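PDB 6LNH: L-isoleucine-4-hydroxylase from Bacillus thuringiensis, which hydroxylates L-isoleucine to (4S)-4-hydroxy-L-isoleucine with ferrous iron, 2-oxoglutarate and O2, and also oxidises related amino acids. Local coordinates for residues S47-A52 / E210-L215; L54-L59 / D239-T244; I167-D172 / R200-F205. All blocks are in the same frame, centred on the assembly; numbering follows the deposited sequence.

Interaction 1 of 3, residues S47-A52 / E210-L215; sequences SLLTQA and EPLETL. With HG (mercury (II) ion), chain G.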
loop_
_atom_site.group_PDB
_atom_site.type_symbol
_atom_site.label_atom_id
_atom_site.label_comp_id
_atom_site.label_asym_id
_atom_site.label_seq_id
_atom_site.Cartn_x
_atom_site.Cartn_y
_atom_site.Cartn_z
ATOM N N SER C 47 7.328 -17.429 16.241
ATOM C CA SER C 47 6.465 -17.570 17.439
ATOM C C SER C 47 6.889 -16.556 18.505
ATOM O O SER C 47 6.001 -15.997 19.162
ATOM C CB SER C 47 6.524 -18.973 17.975
ATOM O OG SER C 47 5.254 -19.595 17.894
ATOM N N LEU C 48 8.199 -16.335 18.667
ATOM C CA LEU C 48 8.681 -15.406 19.666
ATOM C C LEU C 48 8.323 -13.980 19.275
ATOM O O LEU C 48 7.962 -13.166 20.132
ATOM C CB LEU C 48 10.181 -15.599 19.859
ATOM C CG LEU C 48 10.486 -16.949 20.520
ATOM C CD1 LEU C 48 11.971 -17.239 20.477
ATOM C CD2 LEU C 48 9.968 -17.012 21.955
ATOM N N LEU C 49 8.361 -13.681 17.974
ATOM C CA LEU C 49 7.933 -12.373 17.488
ATOM C C LEU C 49 6.474 -12.087 17.839
ATOM O O LEU C 49 6.146 -10.985 18.292
ATOM C CB LEU C 49 8.149 -12.300 15.978
ATOM C CG LEU C 49 7.773 -11.004 15.267
ATOM C CD1 LEU C 49 8.582 -9.842 15.822
ATOM C CD2 LEU C 49 7.996 -11.149 13.772
ATOM N N THR C 50 5.587 -13.069 17.649
ATOM C CA THR C 50 4.173 -12.858 17.954
ATOM C C THR C 50 3.964 -12.519 19.426
ATOM O O THR C 50 3.159 -11.642 19.759
ATOM C CB THR C 50 3.351 -14.086 17.558
ATOM O OG1 THR C 50 3.415 -14.264 16.137
ATOM C CG2 THR C 50 1.892 -13.914 17.964
ATOM N N GLN C 51 4.684 -13.200 20.325
ATOM C CA GLN C 51 4.549 -12.901 21.748
ATOM C C GLN C 51 5.067 -11.506 22.066
ATOM O O GLN C 51 4.451 -10.771 22.848
ATOM C CB GLN C 51 5.312 -13.921 22.593
ATOM C CG GLN C 51 5.045 -15.377 22.300
ATOM C CD GLN C 51 5.897 -16.283 23.174
ATOM O OE1 GLN C 51 6.643 -15.810 24.036
ATOM N NE2 GLN C 51 5.791 -17.588 22.957
ATOM N N ALA C 52 6.210 -11.134 21.483
ATOM C CA ALA C 52 6.742 -9.790 21.681
ATOM C C ALA C 52 5.794 -8.737 21.124
ATOM O O ALA C 52 5.592 -7.685 21.740
ATOM C CB ALA C 52 8.121 -9.673 21.036
ATOM N N GLU C 210 8.365 -4.334 7.050
ATOM C CA GLU C 210 8.111 -5.604 7.776
ATOM C C GLU C 210 8.777 -5.602 9.149
ATOM O O GLU C 210 9.798 -4.921 9.321
ATOM C CB GLU C 210 8.592 -6.798 6.950
ATOM C CG GLU C 210 9.961 -6.595 6.333
ATOM C CD GLU C 210 10.238 -7.483 5.134
ATOM O OE1 GLU C 210 9.798 -7.130 4.026
ATOM O OE2 GLU C 210 10.889 -8.525 5.314
ATOM N N PRO C 211 8.249 -6.382 10.118
ATOM C CA PRO C 211 8.825 -6.487 11.462
ATOM C C PRO C 211 10.298 -6.926 11.489
ATOM O O PRO C 211 10.718 -7.672 10.621
ATOM C CB PRO C 211 7.944 -7.537 12.150
ATOM C CG PRO C 211 6.627 -7.417 11.431
ATOM C CD PRO C 211 7.021 -7.164 9.992
ATOM N N LEU C 212 11.004 -6.452 12.521
ATOM C CA LEU C 212 12.451 -6.661 12.803
ATOM C C LEU C 212 13.311 -5.908 11.787
ATOM O O LEU C 212 14.526 -6.145 11.777
ATOM C CB LEU C 212 12.833 -8.137 12.962
ATOM C CG LEU C 212 11.980 -8.916 13.957
ATOM C CD1 LEU C 212 12.430 -10.363 14.039
ATOM C CD2 LEU C 212 12.029 -8.261 15.327
ATOM N N GLU C 213 12.711 -5.019 10.981
ATOM C CA GLU C 213 13.557 -4.173 10.102
ATOM C C GLU C 213 14.294 -3.231 11.056
ATOM O O GLU C 213 13.663 -2.734 12.005
ATOM C CB GLU C 213 12.739 -3.488 9.008
ATOM C CG GLU C 213 12.628 -4.328 7.750
ATOM C CD GLU C 213 12.104 -3.606 6.522
ATOM O OE1 GLU C 213 10.962 -3.119 6.568
ATOM O OE2 GLU C 213 12.840 -3.541 5.521
ATOM N N THR C 214 15.565 -2.964 10.790
ATOM C CA THR C 214 16.351 -2.256 11.791
ATOM C C THR C 214 17.123 -1.100 11.170
ATOM O O THR C 214 17.619 -1.201 10.043
ATOM C CB THR C 214 17.314 -3.234 12.494
ATOM O OG1 THR C 214 16.554 -4.177 13.261
ATOM C CG2 THR C 214 18.276 -2.504 13.418
ATOM N N LEU C 215 17.219 -0.004 11.922
ATOM C CA LEU C 215 17.992 1.173 11.550
ATOM C C LEU C 215 18.820 1.599 12.753
ATOM O O LEU C 215 18.282 1.755 13.855
ATOM C CB LEU C 215 17.079 2.319 11.109
ATOM C CG LEU C 215 17.687 3.477 10.318
ATOM C CD1 LEU C 215 16.611 4.521 10.109
ATOM C CD2 LEU C 215 18.894 4.080 11.026
HETATM HG HG HG G . 8.236 -6.689 1.936
#
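The puckered ring of Pro-211 is met at its CB corner by the CD2 methyl of Leu-49, 4.0 Å away, and the two side chains cross at about a right angle. The one planar group here is the carboxylate of Glu-210, which belongs to the same turn but faces the mercury ion instead of the helix. Its OE1 lies 2.6 Å from HG, and the C-O-metal angle of about 164° shows one-oxygen, nearly end-on binding. OE2 is hydrogen-bonded to Asn-36 and to Ser-233 of the second subunit, whose Cys-232 supplies the sulfur on the mercury.

Leu-49 carries the helix side of the contact. With its CG opposite the backbone N (chi1 -180°), the branched end reaches out from the helix and divides its methyls: CD2 goes to the proline, while CD1 comes within 3.8 Å of Leu-212 CD2 and 4.0 Å of Leu-212 CG. The two leucines run past each other in opposite directions, branch beside branch.

The receiving surface is made by a type II turn from Glu-210 to Glu-213, which places Pro-211 and Leu-212 at its two central positions. Leu-212 accordingly has a positive phi of 70°, unusual for a residue other than glycine, and its side chain faces the helix. Leu-121 and Ile-125 of helix 120-134 and Met-182 of strand 176-184 enlarge the same apolar layer, where helix 44-54 lies against the larger sheet of this cupin-type fold.

Only 119 Å² is buried between the two segments, and the close contacts across it are carbon to carbon. The cohesion here is therefore dispersive and non-directional, while the polar end of the turn is committed to the subunit boundary, where metal and hydrogen bonds hold the carboxylate, probably as the anion.

Interaction 2 of 3, residues L54-L59 / D239-T244; sequences LDYYNL and DILLVT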
loop_
_atom_site.group_PDB
_atom_site.type_symbol
_atom_site.label_atom_id
_atom_site.label_comp_id
_atom_site.label_asym_id
_atom_site.label_seq_id
_atom_site.Cartn_x
_atom_site.Cartn_y
_atom_site.Cartn_z
ATOM N N LEU C 54 2.556 -8.916 20.812
ATOM C CA LEU C 54 1.336 -8.830 21.599
ATOM C C LEU C 54 1.548 -8.074 22.902
ATOM O O LEU C 54 0.576 -7.580 23.483
ATOM C CB LEU C 54 0.801 -10.233 21.890
ATOM C CG LEU C 54 0.073 -10.928 20.738
ATOM C CD1 LEU C 54 -0.301 -12.361 21.103
ATOM C CD2 LEU C 54 -1.154 -10.135 20.332
ATOM N N ASP C 55 2.794 -7.982 23.377
ATOM C CA ASP C 55 3.069 -7.245 24.603
ATOM C C ASP C 55 2.838 -5.748 24.451
ATOM O O ASP C 55 2.619 -5.065 25.458
ATOM C CB ASP C 55 4.501 -7.497 25.069
ATOM C CG ASP C 55 4.744 -6.996 26.480
ATOM O OD1 ASP C 55 3.941 -7.334 27.373
ATOM O OD2 ASP C 55 5.730 -6.260 26.695
ATOM N N TYR C 56 2.876 -5.220 23.227
ATOM C CA TYR C 56 2.662 -3.791 23.039
ATOM C C TYR C 56 1.227 -3.374 23.324
ATOM O O TYR C 56 0.962 -2.174 23.456
ATOM C CB TYR C 56 3.059 -3.371 21.621
ATOM C CG TYR C 56 4.553 -3.239 21.433
ATOM C CD1 TYR C 56 5.373 -4.361 21.396
ATOM C CD2 TYR C 56 5.148 -1.989 21.326
ATOM C CE1 TYR C 56 6.742 -4.242 21.234
ATOM C CE2 TYR C 56 6.516 -1.859 21.165
ATOM C CZ TYR C 56 7.308 -2.988 21.120
ATOM O OH TYR C 56 8.668 -2.861 20.965
ATOM N N TYR C 57 0.301 -4.327 23.421
ATOM C CA TYR C 57 -1.066 -4.040 23.830
ATOM C C TYR C 57 -1.220 -3.897 25.341
ATOM O O TYR C 57 -2.338 -3.658 25.809
ATOM C CB TYR C 57 -2.016 -5.129 23.316
ATOM C CG TYR C 57 -2.139 -5.181 21.808
ATOM C CD1 TYR C 57 -1.152 -5.770 21.027
ATOM C CD2 TYR C 57 -3.237 -4.623 21.165
ATOM C CE1 TYR C 57 -1.261 -5.814 19.649
ATOM C CE2 TYR C 57 -3.353 -4.659 19.785
ATOM C CZ TYR C 57 -2.363 -5.256 19.033
ATOM O OH TYR C 57 -2.469 -5.297 17.661
ATOM N N ASN C 58 -0.140 -4.056 26.113
ATOM C CA ASN C 58 -0.180 -3.899 27.563
ATOM C C ASN C 58 0.413 -2.580 28.049
ATOM O O ASN C 58 0.306 -2.275 29.241
ATOM C CB ASN C 58 0.548 -5.070 28.237
ATOM C CG ASN C 58 -0.173 -6.392 28.042
ATOM O OD1 ASN C 58 -1.372 -6.503 28.298
ATOM N ND2 ASN C 58 0.555 -7.398 27.575
ATOM N N LEU C 59 1.041 -1.805 27.165
ATOM C CA LEU C 59 1.617 -0.517 27.535
ATOM C C LEU C 59 0.534 0.477 27.943
ATOM O O LEU C 59 -0.542 0.529 27.347
ATOM C CB LEU C 59 2.440 0.047 26.376
ATOM C CG LEU C 59 3.524 -0.881 25.823
ATOM C CD1 LEU C 59 4.221 -0.241 24.636
ATOM C CD2 LEU C 59 4.529 -1.254 26.902
ATOM N N ASP C 239 4.695 0.053 16.485
ATOM C CA ASP C 239 5.335 -0.559 17.640
ATOM C C ASP C 239 6.834 -0.584 17.386
ATOM O O ASP C 239 7.290 -1.140 16.382
ATOM C CB ASP C 239 4.793 -1.967 17.882
ATOM C CG ASP C 239 3.322 -1.965 18.253
ATOM O OD1 ASP C 239 2.852 -0.948 18.806
ATOM O OD2 ASP C 239 2.637 -2.975 17.997
ATOM N N ILE C 240 7.591 0.010 18.299
ATOM C CA ILE C 240 9.020 0.199 18.114
ATOM C C ILE C 240 9.765 -0.348 19.323
ATOM O O ILE C 240 9.240 -0.376 20.441
ATOM C CB ILE C 240 9.302 1.711 17.893
ATOM C CG1 ILE C 240 9.025 2.106 16.438
ATOM C CG2 ILE C 240 10.673 2.147 18.401
ATOM C CD1 ILE C 240 9.782 1.294 15.434
ATOM N N LEU C 241 11.006 -0.774 19.092
ATOM C CA LEU C 241 11.941 -1.101 20.161
ATOM C C LEU C 241 13.232 -0.338 19.913
ATOM O O LEU C 241 13.845 -0.484 18.850
ATOM C CB LEU C 241 12.216 -2.605 20.230
ATOM C CG LEU C 241 13.236 -3.000 21.302
ATOM C CD1 LEU C 241 12.661 -2.800 22.699
ATOM C CD2 LEU C 241 13.712 -4.431 21.106
ATOM N N LEU C 242 13.652 0.457 20.891
ATOM C CA LEU C 242 14.926 1.162 20.837
ATOM C C LEU C 242 15.912 0.505 21.794
ATOM O O LEU C 242 15.572 0.230 22.949
ATOM C CB LEU C 242 14.761 2.641 21.196
ATOM C CG LEU C 242 13.953 3.562 20.283
ATOM C CD1 LEU C 242 13.639 4.862 21.010
ATOM C CD2 LEU C 242 14.716 3.845 19.000
ATOM N N VAL C 243 17.126 0.257 21.312
ATOM C CA VAL C 243 18.221 -0.238 22.138
ATOM C C VAL C 243 19.348 0.780 22.031
ATOM O O VAL C 243 19.981 0.908 20.974
ATOM C CB VAL C 243 18.686 -1.639 21.717
ATOM C CG1 VAL C 243 19.729 -2.157 22.694
ATOM C CG2 VAL C 243 17.500 -2.594 21.652
ATOM N N THR C 244 19.598 1.504 23.119
ATOM C CA THR C 244 20.556 2.599 23.149
ATOM C C THR C 244 21.760 2.249 24.014
ATOM O O THR C 244 21.653 1.495 24.986
ATOM C CB THR C 244 19.903 3.879 23.674
ATOM O OG1 THR C 244 19.698 3.767 25.088
ATOM C CG2 THR C 244 18.562 4.109 22.990
#
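Tyr-56 reaches strand 236-247 by two kinds of contact, one through its hydroxyl and one through its ring. The polar contact is a hydrogen bond from Tyr-56 OH to Ile-240 O, short at 2.6 Å. The hydroxyl stands above the carbonyl plane, 66° out of it, so the approach misses the carbonyl lone-pair directions. Seen from the tyrosine, however, the same oxygen sits at the ring edge and in the ring plane, with Tyr-56 CE2 also 3.2 Å from Ile-240 O. Leu-241 CB lies beside the hydroxyl, 3.6 Å from Tyr-56 OH.

The second kind is CH-pi. Asp-239 CB lies over one ring face, 3.8 Å from the centroid of the Tyr-56 ring, shifted toward the CD2 rim. The carboxylate follows the ring instead of turning end-on: the two planes differ by 26°, and Asp-239 CG is 3.6 Å from Tyr-56 CG. The side chains slide past each other in opposite directions. Tyr-56 gains this position because its CG lies opposite the carbonyl carbon (chi1 -78°), which sends the ring from the short 3-10 turn at 56-57 down onto the strand.

Salt bridging lies outside the pair. Asp-239 OD1 is bound by Arg-153 of the adjoining strand 145-156, and that arginine also makes a cation-pi contact with Tyr-57. Phe-116 and Met-182 also pack against the Tyr-56 side chain.

The arrangement joins the short 3-10 turn that follows helix 44-54 to a central strand of the larger sheet. A buried phenol is satisfied by a backbone carbonyl, and the aspartate laid along the ring has its charge answered by arginine, which should offset the cost of burying a carboxylate there.

Interaction 3 of 3, residues I167-D172 / R200-F205; sequences IWLHKD and REINQF. With FE (Fe (III) ion), chain M.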
loop_
_atom_site.group_PDB
_atom_site.type_symbol
_atom_site.label_atom_id
_atom_site.label_comp_id
_atom_site.label_asym_id
_atom_site.label_seq_id
_atom_site.Cartn_x
_atom_site.Cartn_y
_atom_site.Cartn_z
ATOM N N ILE C 167 10.098 17.290 17.100
ATOM C CA ILE C 167 9.186 16.963 15.964
ATOM C C ILE C 167 9.961 16.793 14.652
ATOM O O ILE C 167 9.437 16.105 13.765
ATOM C CB ILE C 167 8.091 18.041 15.850
ATOM C CG1 ILE C 167 6.827 17.515 15.169
ATOM C CG2 ILE C 167 8.621 19.290 15.168
ATOM C CD1 ILE C 167 5.587 18.301 15.512
ATOM N N TRP C 168 11.159 17.367 14.537
ATOM C CA TRP C 168 11.899 17.282 13.268
ATOM C C TRP C 168 13.332 16.767 13.456
ATOM O O TRP C 168 13.597 16.014 14.397
ATOM C CB TRP C 168 11.880 18.649 12.566
ATOM C CG TRP C 168 12.341 18.693 11.103
ATOM C CD1 TRP C 168 13.251 19.557 10.566
ATOM C CD2 TRP C 168 11.902 17.854 10.021
ATOM N NE1 TRP C 168 13.409 19.311 9.224
ATOM C CE2 TRP C 168 12.594 18.271 8.864
ATOM C CE3 TRP C 168 10.997 16.792 9.918
ATOM C CZ2 TRP C 168 12.411 17.664 7.627
ATOM C CZ3 TRP C 168 10.818 16.192 8.682
ATOM C CH2 TRP C 168 11.520 16.633 7.556
ATOM N N LEU C 169 14.246 17.129 12.548
ATOM C CA LEU C 169 15.604 16.586 12.537
ATOM C C LEU C 169 16.310 16.835 13.865
ATOM O O LEU C 169 16.121 17.882 14.497
ATOM C CB LEU C 169 16.411 17.201 11.388
ATOM C CG LEU C 169 15.958 16.820 9.983
ATOM C CD1 LEU C 169 16.621 17.751 8.996
ATOM C CD2 LEU C 169 16.296 15.359 9.693
ATOM N N HIS C 170 17.122 15.864 14.290
ATOM C CA HIS C 170 17.724 15.917 15.617
ATOM C C HIS C 170 18.790 14.835 15.748
ATOM O O HIS C 170 18.959 13.978 14.874
ATOM C CB HIS C 170 16.691 15.724 16.692
ATOM C CG HIS C 170 16.047 14.378 16.663
ATOM N ND1 HIS C 170 14.903 14.108 15.941
ATOM C CD2 HIS C 170 16.399 13.223 17.266
ATOM C CE1 HIS C 170 14.596 12.832 16.078
ATOM N NE2 HIS C 170 15.497 12.272 16.868
ATOM N N LYS C 171 19.491 14.885 16.880
ATOM C CA LYS C 171 20.390 13.837 17.332
ATOM C C LYS C 171 19.906 13.359 18.690
ATOM O O LYS C 171 19.447 14.158 19.514
ATOM C CB LYS C 171 21.818 14.351 17.409
ATOM C CG LYS C 171 22.304 14.853 16.073
ATOM C CD LYS C 171 23.725 15.357 16.136
ATOM C CE LYS C 171 24.176 15.864 14.773
ATOM N NZ LYS C 171 25.558 16.420 14.807
ATOM N N ASP C 172 20.002 12.041 18.880
ATOM C CA ASP C 172 19.579 11.428 20.162
ATOM C C ASP C 172 20.675 11.645 21.205
ATOM O O ASP C 172 21.826 11.915 20.813
ATOM C CB ASP C 172 19.287 9.936 19.987
ATOM C CG ASP C 172 18.067 9.653 19.131
ATOM O OD1 ASP C 172 17.280 10.592 18.899
ATOM O OD2 ASP C 172 17.914 8.492 18.700
ATOM N N ARG C 200 19.785 21.233 6.269
ATOM C CA ARG C 200 19.402 21.942 5.016
ATOM C C ARG C 200 18.981 20.965 3.912
ATOM O O ARG C 200 18.387 21.426 2.923
ATOM C CB ARG C 200 20.566 22.815 4.539
ATOM C CG ARG C 200 20.239 23.710 3.352
ATOM C CD ARG C 200 20.370 23.017 2.006
ATOM N NE ARG C 200 21.642 23.258 1.338
ATOM C CZ ARG C 200 21.768 23.763 0.115
ATOM N NH1 ARG C 200 20.693 24.088 -0.581
ATOM N NH2 ARG C 200 22.969 23.941 -0.407
ATOM N N GLU C 201 19.266 19.671 4.067
ATOM C CA GLU C 201 18.910 18.723 2.981
ATOM C C GLU C 201 18.681 17.316 3.534
ATOM O O GLU C 201 19.378 16.931 4.485
ATOM C CB GLU C 201 20.047 18.666 1.962
ATOM C CG GLU C 201 21.420 18.649 2.611
ATOM C CD GLU C 201 22.357 17.550 2.138
ATOM O OE1 GLU C 201 21.968 16.789 1.234
ATOM O OE2 GLU C 201 23.475 17.457 2.680
ATOM N N ILE C 202 17.731 16.592 2.939
ATOM C CA ILE C 202 17.457 15.176 3.314
ATOM C C ILE C 202 18.345 14.322 2.406
ATOM O O ILE C 202 18.222 14.454 1.178
ATOM C CB ILE C 202 15.962 14.845 3.149
ATOM C CG1 ILE C 202 15.082 15.836 3.912
ATOM C CG2 ILE C 202 15.680 13.411 3.560
ATOM C CD1 ILE C 202 15.459 16.001 5.362
ATOM N N ASN C 203 19.218 13.502 2.993
ATOM C CA ASN C 203 20.167 12.690 2.188
ATOM C C ASN C 203 19.616 11.284 1.946
ATOM O O ASN C 203 19.840 10.754 0.850
ATOM C CB ASN C 203 21.541 12.622 2.856
ATOM C CG ASN C 203 22.173 13.984 3.028
ATOM O OD1 ASN C 203 21.908 14.681 4.002
ATOM N ND2 ASN C 203 23.010 14.371 2.082
ATOM N N GLN C 204 18.933 10.706 2.934
ATOM C CA GLN C 204 18.424 9.323 2.770
ATOM C C GLN C 204 17.003 9.206 3.326
ATOM O O GLN C 204 16.692 9.886 4.315
ATOM C CB GLN C 204 19.377 8.337 3.447
ATOM C CG GLN C 204 19.020 6.879 3.213
ATOM C CD GLN C 204 19.415 6.388 1.842
ATOM O OE1 GLN C 204 19.213 5.227 1.497
ATOM N NE2 GLN C 204 19.983 7.277 1.045
ATOM N N PHE C 205 16.184 8.372 2.680
ATOM C CA PHE C 205 14.783 8.113 3.097
ATOM C C PHE C 205 14.642 6.610 3.354
ATOM O O PHE C 205 14.824 5.825 2.414
ATOM C CB PHE C 205 13.810 8.586 2.017
ATOM C CG PHE C 205 12.352 8.394 2.344
ATOM C CD1 PHE C 205 11.788 7.130 2.356
ATOM C CD2 PHE C 205 11.540 9.479 2.631
ATOM C CE1 PHE C 205 10.447 6.957 2.656
ATOM C CE2 PHE C 205 10.200 9.305 2.930
ATOM C CZ PHE C 205 9.655 8.044 2.940
HETATM FE FE FE M . 14.890 10.069 17.617
HETATM O O HOH W 1 15.571 7.861 17.615
HETATM O O HOH W 2 13.504 9.180 19.357
#
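The CD1 methyl of Ile-202 carries the whole apolar contact, touching Trp-168 CZ2 at 4.1 Å and Leu-169 CD1 at 4.2 Å. It meets the indole obliquely. Ile-202 reaches them because CG1 lies opposite its carbonyl carbon (chi1 -54°), bringing the longer branch round to the iron-binding loop. Tighter packing exists within that loop: Leu-169 CG stands 3.6 Å above the Trp-168 ring plane, offset toward the rim. Leu-194, Ala-196 and Ala-224 of the smaller sheet back this side, and Trp-168 stacks on Trp-168 of the third subunit.

The far end of 167-172 is wetter and held by metal. His-170 NE2 binds the iron at 2.4 Å, and its ND1 donates to Trp-168 O at 2.8 Å with an N-H...O angle of 175°. That acceptor lies in the imidazole plane, so the bond fixes the ring's rotation and leaves NE2 facing the metal. Asp-172 OD1 is a long ligand, 2.8 Å from the iron, while its OD2 accepts a hydrogen bond from water 1, itself an iron ligand. Water 2 takes another position, and His-223 completes the protein ligands in the HxD...H facial triad of 2-oxoglutarate-dependent oxygenases.

Geometry thus separates two roles in six residues: Trp-168 and Leu-169 pack onto Ile-202, and His-170 and Asp-172 face iron. Trp-168 links them, its side chain in the apolar contact and its carbonyl acting as a second-shell acceptor that orients a first-shell histidine, while the two waters mark coordination positions probably exchanged during catalysis.

How the interactions relate
Interactions 1 and 2 are neighbours, their centres about 10 Å apart: helix 44-54 and the turn that follows it lie on one face of the larger sheet, and both contacts border the second subunit. Along the chain their segments alternate, whereas interaction 3 is nested inside the loops closed by the other two. It lies across the chain's centre, its own centre about 25 Å from that of interaction 1 and about 23 Å from that of interaction 2, and borders the third subunit. Interaction 3 supplies two of the three protein ligands of the iron; interaction 2 comes nearest the metal through Ile-240, whose CB points away from 54-59 and whose side chain is about 9 Å from it. Interaction 1 is remote from the active site.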